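PDB 2QMI: Pbp related beta-lactamase from Pyrococcus abyssi, which probably acts as a serine peptidase of the penicillin-binding protein and beta-lactamase superfamily, working as a self-compartmentalizing octamer. Local coordinates for residues S23-K28 with S239-L244; I60-T65 with V300-S305; A245-M250 with G311-I316. One frame throughout, in Å; residues are numbered along the deposited sequence.

Contact 1. Residues S23-K28 with S239-L244; sequences SISIIK and SSVLDL
Ser-25 and Val-241 carry this buried contact, in which the start of helix 241-252 is set against strand 21-28 of the large antiparallel sheet. The strand belongs to the antiparallel sheet of the penicillin-binding protein and beta-lactamase fold, where it runs between strands 31-38 and 321-327. The hydroxyl of Ser-25 donates to the backbone carbonyl of Val-241, with OG and O 2.8 Å apart. It arrives from above the carbonyl plane, 57° out of it. A chi1 of 61° places OG between the backbone N and the carbonyl carbon, a crowded position that turns the hydroxyl to the helix. Ala-245, one turn further along the helix, also touches Ser-25.

The two methyls of Val-241 lean on neighbouring parts of the strand. CG1, anti to the carbonyl carbon of its own residue, meets both the carbonyl oxygen and the methylene of Ser-23, coming within 3.5 Å of Ser-23 O and 3.6 Å of Ser-23 CB; CG2 rests 3.8 Å from Ser-25 CB and also nears the carbonyl carbon of Ile-24. The OG of Ser-23 is hydrogen-bonded to Thr-50 O and Tyr-55 OH. Leu-326 on strand 321-327 also touches the Val-241 side chain.

Ser-240 occupies the N-cap just before the helix. There Ser-240 OG accepts a nearly straight bond from Asp-243 N, 3.3 Å long with an N-H...O angle of 164°.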
loop_
_atom_site.group_PDB
_atom_site.type_symbol
_atom_site.label_atom_id
_atom_site.label_comp_id
_atom_site.label_asym_id
_atom_site.label_seq_id
_atom_site.Cartn_x
_atom_site.Cartn_y
_atom_site.Cartn_z
ATOM N N SER A 23 -20.699 10.575 -35.446
ATOM C CA SER A 23 -21.499 10.649 -36.664
ATOM C C SER A 23 -21.684 12.108 -37.037
ATOM O O SER A 23 -21.764 12.969 -36.162
ATOM C CB SER A 23 -22.866 9.992 -36.464
ATOM O OG SER A 23 -22.762 8.583 -36.539
ATOM N N ILE A 24 -21.753 12.387 -38.333
ATOM C CA ILE A 24 -21.935 13.756 -38.803
ATOM C C ILE A 24 -22.667 13.819 -40.144
ATOM O O ILE A 24 -22.457 12.979 -41.024
ATOM C CB ILE A 24 -20.566 14.481 -38.947
ATOM C CG1 ILE A 24 -20.769 15.928 -39.419
ATOM C CG2 ILE A 24 -19.683 13.723 -39.924
ATOM C CD1 ILE A 24 -19.481 16.743 -39.519
ATOM N N SER A 25 -23.547 14.801 -40.287
ATOM C CA SER A 25 -24.266 14.989 -41.543
ATOM C C SER A 25 -24.149 16.467 -41.903
ATOM O O SER A 25 -24.119 17.325 -41.016
ATOM C CB SER A 25 -25.734 14.569 -41.409
ATOM O OG SER A 25 -26.412 15.341 -40.440
ATOM N N ILE A 26 -24.040 16.762 -43.196
ATOM C CA ILE A 26 -23.911 18.150 -43.647
ATOM C C ILE A 26 -24.997 18.526 -44.642
ATOM O O ILE A 26 -25.283 17.775 -45.576
ATOM C CB ILE A 26 -22.552 18.411 -44.328
ATOM C CG1 ILE A 26 -21.409 17.962 -43.422
ATOM C CG2 ILE A 26 -22.397 19.901 -44.618
ATOM C CD1 ILE A 26 -20.041 18.248 -44.011
ATOM N N ILE A 27 -25.584 19.702 -44.438
ATOM C CA ILE A 27 -26.641 20.207 -45.305
ATOM C C ILE A 27 -26.185 21.428 -46.095
ATOM O O ILE A 27 -25.771 22.438 -45.513
ATOM C CB ILE A 27 -27.879 20.656 -44.506
ATOM C CG1 ILE A 27 -28.257 19.609 -43.464
ATOM C CG2 ILE A 27 -29.041 20.894 -45.458
ATOM C CD1 ILE A 27 -29.388 20.050 -42.580
ATOM N N LYS A 28 -26.277 21.325 -47.419
ATOM C CA LYS A 28 -25.924 22.407 -48.332
ATOM C C LYS A 28 -27.268 22.770 -48.953
ATOM O O LYS A 28 -27.792 22.028 -49.793
ATOM C CB LYS A 28 -24.978 21.909 -49.419
ATOM C CG LYS A 28 -24.433 22.988 -50.349
ATOM C CD LYS A 28 -23.128 23.557 -49.826
ATOM C CE LYS A 28 -22.419 24.394 -50.883
ATOM N NZ LYS A 28 -23.253 25.540 -51.364
ATOM N N SER A 239 -31.630 10.272 -31.233
ATOM C CA SER A 239 -31.854 10.360 -32.668
ATOM C C SER A 239 -30.563 10.058 -33.416
ATOM O O SER A 239 -29.589 9.594 -32.820
ATOM C CB SER A 239 -32.366 11.768 -33.018
ATOM O OG SER A 239 -32.780 11.873 -34.372
ATOM N N SER A 240 -30.568 10.310 -34.722
ATOM C CA SER A 240 -29.399 10.092 -35.569
ATOM C C SER A 240 -29.121 11.407 -36.287
ATOM O O SER A 240 -29.966 12.307 -36.270
ATOM C CB SER A 240 -29.674 8.994 -36.599
ATOM O OG SER A 240 -30.498 9.476 -37.647
ATOM N N VAL A 241 -27.951 11.523 -36.916
ATOM C CA VAL A 241 -27.604 12.757 -37.624
ATOM C C VAL A 241 -28.427 12.938 -38.899
ATOM O O VAL A 241 -28.624 14.058 -39.356
ATOM C CB VAL A 241 -26.089 12.835 -37.983
ATOM C CG1 VAL A 241 -25.247 12.746 -36.717
ATOM C CG2 VAL A 241 -25.718 11.735 -38.951
ATOM N N LEU A 242 -28.903 11.839 -39.472
ATOM C CA LEU A 242 -29.722 11.928 -40.674
ATOM C C LEU A 242 -31.083 12.530 -40.330
ATOM O O LEU A 242 -31.599 13.366 -41.068
ATOM C CB LEU A 242 -29.909 10.549 -41.311
ATOM C CG LEU A 242 -28.739 10.067 -42.163
ATOM C CD1 LEU A 242 -29.048 8.701 -42.726
ATOM C CD2 LEU A 242 -28.486 11.060 -43.286
ATOM N N ASP A 243 -31.652 12.109 -39.202
ATOM C CA ASP A 243 -32.942 12.620 -38.760
ATOM C C ASP A 243 -32.811 14.095 -38.383
ATOM O O ASP A 243 -33.680 14.906 -38.709
ATOM C CB ASP A 243 -33.459 11.805 -37.561
ATOM C CG ASP A 243 -34.329 10.621 -37.982
ATOM O OD1 ASP A 243 -34.078 10.048 -39.064
ATOM O OD2 ASP A 243 -35.255 10.252 -37.226
ATOM N N LEU A 244 -31.721 14.445 -37.704
ATOM C CA LEU A 244 -31.502 15.835 -37.310
ATOM C C LEU A 244 -31.265 16.709 -38.539
ATOM O O LEU A 244 -31.460 17.927 -38.490
ATOM C CB LEU A 244 -30.315 15.937 -36.349
ATOM C CG LEU A 244 -30.530 15.209 -35.020
ATOM C CD1 LEU A 244 -29.250 15.261 -34.180
ATOM C CD2 LEU A 244 -31.705 15.842 -34.277
#

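Contact 2. Residues I60-T65 with V300-S305; sequences ITKSFT and VGHSGS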
loop_
_atom_site.group_PDB
_atom_site.type_symbol
_atom_site.label_atom_id
_atom_site.label_comp_id
_atom_site.label_asym_id
_atom_site.label_seq_id
_atom_site.Cartn_x
_atom_site.Cartn_y
_atom_site.Cartn_z
ATOM N N ILE A 60 -30.224 19.288 -27.013
ATOM C CA ILE A 60 -30.644 19.674 -28.355
ATOM C C ILE A 60 -32.154 19.448 -28.386
ATOM O O ILE A 60 -32.867 19.963 -29.251
ATOM C CB ILE A 60 -29.943 18.834 -29.445
ATOM C CG1 ILE A 60 -28.433 19.075 -29.376
ATOM C CG2 ILE A 60 -30.467 19.225 -30.833
ATOM C CD1 ILE A 60 -27.625 18.277 -30.388
ATOM N N THR A 61 -32.630 18.685 -27.403
ATOM C CA THR A 61 -34.051 18.395 -27.255
ATOM C C THR A 61 -34.768 19.710 -26.942
ATOM O O THR A 61 -35.919 19.892 -27.324
ATOM C CB THR A 61 -34.324 17.397 -26.082
ATOM O OG1 THR A 61 -33.638 16.159 -26.319
ATOM C CG2 THR A 61 -35.818 17.115 -25.957
ATOM N N LYS A 62 -34.084 20.623 -26.252
ATOM C CA LYS A 62 -34.690 21.904 -25.894
ATOM C C LYS A 62 -35.292 22.656 -27.085
ATOM O O LYS A 62 -36.353 23.269 -26.952
ATOM C CB LYS A 62 -33.686 22.801 -25.164
ATOM C CG LYS A 62 -33.411 22.382 -23.708
ATOM C CD LYS A 62 -32.538 23.407 -22.984
ATOM C CE LYS A 62 -32.252 23.014 -21.538
ATOM N NZ LYS A 62 -31.476 21.746 -21.418
ATOM N N SER A 63 -34.632 22.615 -28.244
ATOM C CA SER A 63 -35.182 23.304 -29.410
ATOM C C SER A 63 -36.558 22.723 -29.769
ATOM O O SER A 63 -37.474 23.454 -30.147
ATOM C CB SER A 63 -34.216 23.227 -30.608
ATOM O OG SER A 63 -33.949 21.897 -31.022
ATOM N N PHE A 64 -36.705 21.408 -29.629
ATOM C CA PHE A 64 -37.971 20.745 -29.915
ATOM C C PHE A 64 -39.050 21.254 -28.958
ATOM O O PHE A 64 -40.143 21.608 -29.376
ATOM C CB PHE A 64 -37.814 19.233 -29.761
ATOM C CG PHE A 64 -37.004 18.600 -30.843
ATOM C CD1 PHE A 64 -37.625 17.907 -31.879
ATOM C CD2 PHE A 64 -35.619 18.685 -30.831
ATOM C CE1 PHE A 64 -36.877 17.305 -32.887
ATOM C CE2 PHE A 64 -34.862 18.088 -31.833
ATOM C CZ PHE A 64 -35.493 17.396 -32.863
ATOM N N THR A 65 -38.728 21.293 -27.671
ATOM C CA THR A 65 -39.660 21.767 -26.667
ATOM C C THR A 65 -40.102 23.193 -26.994
ATOM O O THR A 65 -41.280 23.533 -26.850
ATOM C CB THR A 65 -39.020 21.755 -25.265
ATOM O OG1 THR A 65 -38.753 20.405 -24.870
ATOM C CG2 THR A 65 -39.947 22.409 -24.243
ATOM N N VAL A 300 -26.696 29.731 -35.630
ATOM C CA VAL A 300 -27.742 29.307 -34.708
ATOM C C VAL A 300 -27.514 27.835 -34.410
ATOM O O VAL A 300 -27.381 27.026 -35.327
ATOM C CB VAL A 300 -29.150 29.507 -35.315
ATOM C CG1 VAL A 300 -30.211 29.032 -34.336
ATOM C CG2 VAL A 300 -29.370 30.983 -35.638
ATOM N N GLY A 301 -27.451 27.491 -33.130
ATOM C CA GLY A 301 -27.228 26.105 -32.761
ATOM C C GLY A 301 -27.375 25.870 -31.269
ATOM O O GLY A 301 -27.686 26.793 -30.511
ATOM N N HIS A 302 -27.153 24.629 -30.850
ATOM C CA HIS A 302 -27.256 24.260 -29.448
ATOM C C HIS A 302 -26.548 22.928 -29.266
ATOM O O HIS A 302 -26.648 22.034 -30.115
ATOM C CB HIS A 302 -28.728 24.133 -29.034
ATOM C CG HIS A 302 -28.963 24.308 -27.566
ATOM N ND1 HIS A 302 -28.488 23.423 -26.624
ATOM C CD2 HIS A 302 -29.569 25.303 -26.875
ATOM C CE1 HIS A 302 -28.783 23.869 -25.417
ATOM N NE2 HIS A 302 -29.439 25.008 -25.542
ATOM N N SER A 303 -25.811 22.816 -28.168
ATOM C CA SER A 303 -25.086 21.603 -27.844
ATOM C C SER A 303 -25.933 20.805 -26.875
ATOM O O SER A 303 -26.938 21.306 -26.355
ATOM C CB SER A 303 -23.751 21.940 -27.182
ATOM O OG SER A 303 -23.965 22.765 -26.051
ATOM N N GLY A 304 -25.520 19.565 -26.639
ATOM C CA GLY A 304 -26.235 18.703 -25.719
ATOM C C GLY A 304 -25.326 17.682 -25.069
ATOM O O GLY A 304 -24.384 17.191 -25.684
ATOM N N SER A 305 -25.599 17.362 -23.812
ATOM C CA SER A 305 -24.793 16.381 -23.113
ATOM C C SER A 305 -25.551 15.658 -22.010
ATOM O O SER A 305 -26.250 16.282 -21.213
ATOM C CB SER A 305 -23.559 17.043 -22.505
ATOM O OG SER A 305 -22.864 16.108 -21.699
#
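Ile-60 and His-302 meet through the aliphatic chain of one and the backbone of the other. With chi1 at -62°, CG1 of Ile-60 stands anti to its carbonyl carbon and reaches the strand, where it lies 3.5 Å from His-302 O. CD1 follows at 3.9 Å from that same His-302 O, so the isoleucine points across the strand backbone, away from the imidazole. The backbones also come close at Gly-304, whose CA is 5.2 Å from Ile-60 CA; having no side chain, the glycine permits this approach.

The imidazole of His-302 extends instead to Lys-62, whose CD approaches the ring obliquely and stands 4.3 Å from NE2. Two bonds limit how the ring can turn. ND1 of His-302 donates to Ser-303 O at 2.6 Å, the acceptor almost in the ring plane and the N-H on a carbonyl lone pair, while NE2 is hydrogen-bonded to Tyr-284 OH.

Ser-59 and Lys-62 fit the SxxK motif at the start of the helix in penicillin-binding proteins and class C beta-lactamases, with Tyr-160 and Asn-162 consistent with the YxN motif and His-302 to Gly-304 with the KTG-like strand motif. Lys-62 NZ is hydrogen-bonded to Ser-59 OG, Tyr-160 OH, Asn-162 OD1 and Asp-234 O, and lies 5.6 Å from His-302 NE2.

On the helix side, Ile-60 O takes a bond from Ser-63 OG at 2.8 Å, nearly along the C=O axis. The edge of the Phe-64 ring faces Ile-60 O in plane, and Tyr-247 OH is a second partner of Ser-63 OG.

Contact 3. Residues A245-M250 with G311-I316; sequences AKYLKM and GYIGYI
Helix 245-250, bearing Tyr-247 and Leu-248, runs in broadly the same direction as strand 311-316, the axes 33° apart and 9.3 Å from each other at closest approach. This is helix-on-sheet packing within the beta-lactamase-like fold, and it joins helix 241-252 to a strand flanked in the sheet by 297-305 and 321-327.

Leu-248 enters between Ile-313 and Tyr-315, both of which point from the strand toward the helix. Its CD1 branch lies 4.3 Å from Ile-313 CB, while CD2 spans Gly-314 O and the Tyr-315 ring, passing 3.6 Å from Tyr-315 CD1. The leucine side chain slants across that of Tyr-315, its CD2 meeting the ring neither at the face nor at the edge, and the phenol OH of Tyr-315 is hydrogen-bonded to Glu-268.

Tyr-247 has its CG anti to the backbone N (chi1 -178°), which swings the ring toward the strand so that its CE2 edge reaches Ile-313. Its hydroxyl is hydrogen-bonded to Tyr-251 OH, and its ring stacks with Phe-64. The side chains of Tyr-247 and Ile-313 cross at about a right angle: CD1 of the isoleucine meets the ring at its edge, near its plane, 4.1 Å from Tyr-247 CE2.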
loop_
_atom_site.group_PDB
_atom_site.type_symbol
_atom_site.label_atom_id
_atom_site.label_comp_id
_atom_site.label_asym_id
_atom_site.label_seq_id
_atom_site.Cartn_x
_atom_site.Cartn_y
_atom_site.Cartn_z
ATOM N N ALA A 245 -30.834 16.092 -39.639
ATOM C CA ALA A 245 -30.617 16.845 -40.881
ATOM C C ALA A 245 -31.987 17.296 -41.395
ATOM O O ALA A 245 -32.172 18.449 -41.768
ATOM C CB ALA A 245 -29.923 15.976 -41.921
ATOM N N LYS A 246 -32.946 16.372 -41.398
ATOM C CA LYS A 246 -34.303 16.675 -41.834
ATOM C C LYS A 246 -34.841 17.780 -40.938
ATOM O O LYS A 246 -35.558 18.669 -41.389
ATOM C CB LYS A 246 -35.199 15.444 -41.695
ATOM C CG LYS A 246 -34.826 14.279 -42.590
ATOM C CD LYS A 246 -35.670 13.062 -42.268
ATOM C CE LYS A 246 -35.327 11.907 -43.182
ATOM N NZ LYS A 246 -36.056 10.677 -42.784
ATOM N N TYR A 247 -34.485 17.697 -39.660
ATOM C CA TYR A 247 -34.907 18.663 -38.655
ATOM C C TYR A 247 -34.308 20.038 -38.936
ATOM O O TYR A 247 -35.003 21.057 -38.861
ATOM C CB TYR A 247 -34.490 18.176 -37.264
ATOM C CG TYR A 247 -34.912 19.077 -36.129
ATOM C CD1 TYR A 247 -36.259 19.365 -35.903
ATOM C CD2 TYR A 247 -33.964 19.632 -35.267
ATOM C CE1 TYR A 247 -36.650 20.184 -34.846
ATOM C CE2 TYR A 247 -34.345 20.450 -34.210
ATOM C CZ TYR A 247 -35.689 20.724 -34.005
ATOM O OH TYR A 247 -36.064 21.538 -32.965
ATOM N N LEU A 248 -33.016 20.064 -39.250
ATOM C CA LEU A 248 -32.333 21.317 -39.558
ATOM C C LEU A 248 -32.912 21.919 -40.836
ATOM O O LEU A 248 -33.092 23.130 -40.933
ATOM C CB LEU A 248 -30.830 21.067 -39.720
ATOM C CG LEU A 248 -30.059 20.977 -38.395
ATOM C CD1 LEU A 248 -28.682 20.356 -38.592
ATOM C CD2 LEU A 248 -29.948 22.372 -37.814
ATOM N N LYS A 249 -33.219 21.055 -41.802
ATOM C CA LYS A 249 -33.781 21.465 -43.093
ATOM C C LYS A 249 -34.984 22.397 -42.905
ATOM O O LYS A 249 -35.133 23.395 -43.608
ATOM C CB LYS A 249 -34.188 20.213 -43.885
ATOM C CG LYS A 249 -34.757 20.455 -45.276
ATOM C CD LYS A 249 -35.038 19.112 -45.984
ATOM C CE LYS A 249 -35.604 19.304 -47.401
ATOM N NZ LYS A 249 -34.710 20.149 -48.276
ATOM N N MET A 250 -35.827 22.072 -41.934
ATOM C CA MET A 250 -37.009 22.873 -41.657
ATOM C C MET A 250 -36.641 24.317 -41.310
ATOM O O MET A 250 -37.197 25.260 -41.881
ATOM C CB MET A 250 -37.808 22.264 -40.503
ATOM C CG MET A 250 -39.147 22.936 -40.294
ATOM S SD MET A 250 -39.698 22.887 -38.587
ATOM C CE MET A 250 -38.676 24.191 -37.899
ATOM N N GLY A 311 -23.716 15.987 -28.208
ATOM C CA GLY A 311 -24.041 16.338 -29.575
ATOM C C GLY A 311 -24.134 17.829 -29.820
ATOM O O GLY A 311 -24.015 18.632 -28.893
ATOM N N TYR A 312 -24.339 18.194 -31.082
ATOM C CA TYR A 312 -24.466 19.588 -31.473
ATOM C C TYR A 312 -25.107 19.700 -32.853
ATOM O O TYR A 312 -24.872 18.868 -33.728
ATOM C CB TYR A 312 -23.095 20.262 -31.521
ATOM C CG TYR A 312 -23.158 21.745 -31.797
ATOM C CD1 TYR A 312 -23.446 22.651 -30.775
ATOM C CD2 TYR A 312 -22.950 22.246 -33.085
ATOM C CE1 TYR A 312 -23.519 24.017 -31.023
ATOM C CE2 TYR A 312 -23.025 23.610 -33.346
ATOM C CZ TYR A 312 -23.307 24.491 -32.311
ATOM O OH TYR A 312 -23.371 25.845 -32.553
ATOM N N ILE A 313 -25.936 20.720 -33.031
ATOM C CA ILE A 313 -26.565 20.978 -34.314
ATOM C C ILE A 313 -26.422 22.476 -34.498
ATOM O O ILE A 313 -26.447 23.228 -33.526
ATOM C CB ILE A 313 -28.088 20.598 -34.364
ATOM C CG1 ILE A 313 -28.894 21.499 -33.427
ATOM C CG2 ILE A 313 -28.280 19.118 -34.031
ATOM C CD1 ILE A 313 -30.393 21.365 -33.605
ATOM N N GLY A 314 -26.241 22.901 -35.741
ATOM C CA GLY A 314 -26.093 24.314 -36.024
ATOM C C GLY A 314 -26.362 24.573 -37.494
ATOM O O GLY A 314 -26.200 23.688 -38.331
ATOM N N TYR A 315 -26.783 25.789 -37.807
ATOM C CA TYR A 315 -27.071 26.156 -39.183
ATOM C C TYR A 315 -26.936 27.661 -39.384
ATOM O O TYR A 315 -27.029 28.445 -38.442
ATOM C CB TYR A 315 -28.488 25.698 -39.569
ATOM C CG TYR A 315 -29.608 26.336 -38.758
ATOM C CD1 TYR A 315 -29.849 25.961 -37.429
ATOM C CD2 TYR A 315 -30.408 27.332 -39.313
ATOM C CE1 TYR A 315 -30.861 26.568 -36.674
ATOM C CE2 TYR A 315 -31.416 27.944 -38.572
ATOM C CZ TYR A 315 -31.638 27.561 -37.253
ATOM O OH TYR A 315 -32.630 28.194 -36.529
ATOM N N ILE A 316 -26.701 28.054 -40.627
ATOM C CA ILE A 316 -26.563 29.457 -40.971
ATOM C C ILE A 316 -27.542 29.708 -42.110
ATOM O O ILE A 316 -27.215 29.509 -43.277
ATOM C CB ILE A 316 -25.112 29.770 -41.405
ATOM C CG1 ILE A 316 -24.164 29.442 -40.244
ATOM C CG2 ILE A 316 -24.989 31.240 -41.822
ATOM C CD1 ILE A 316 -22.696 29.693 -40.524
#

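How the contacts relate
All three contacts reach the same antiparallel sheet of the beta-lactamase-like part of the chain. Contacts 1 and 3 share helix 241-252, with centres about 7 Å apart; Ile-27 CD1 of contact 1 packs 3.4 Å from Leu-248 CB of contact 3. Contact 2 lies about 10 Å from contact 3 and about 14 Å from contact 1, centre to centre. Its strand 297-305 neighbours strand 310-316 of contact 3, and Val-300 O approaches Tyr-315 N to 2.8 Å. Along the chain contact 1 closes before contact 3 opens, whereas contact 2 interleaves with both. Helix 241-252 therefore packs on the sheet at two neighbouring places, while contact 2 contributes Lys-62 and His-302 to the probable active site.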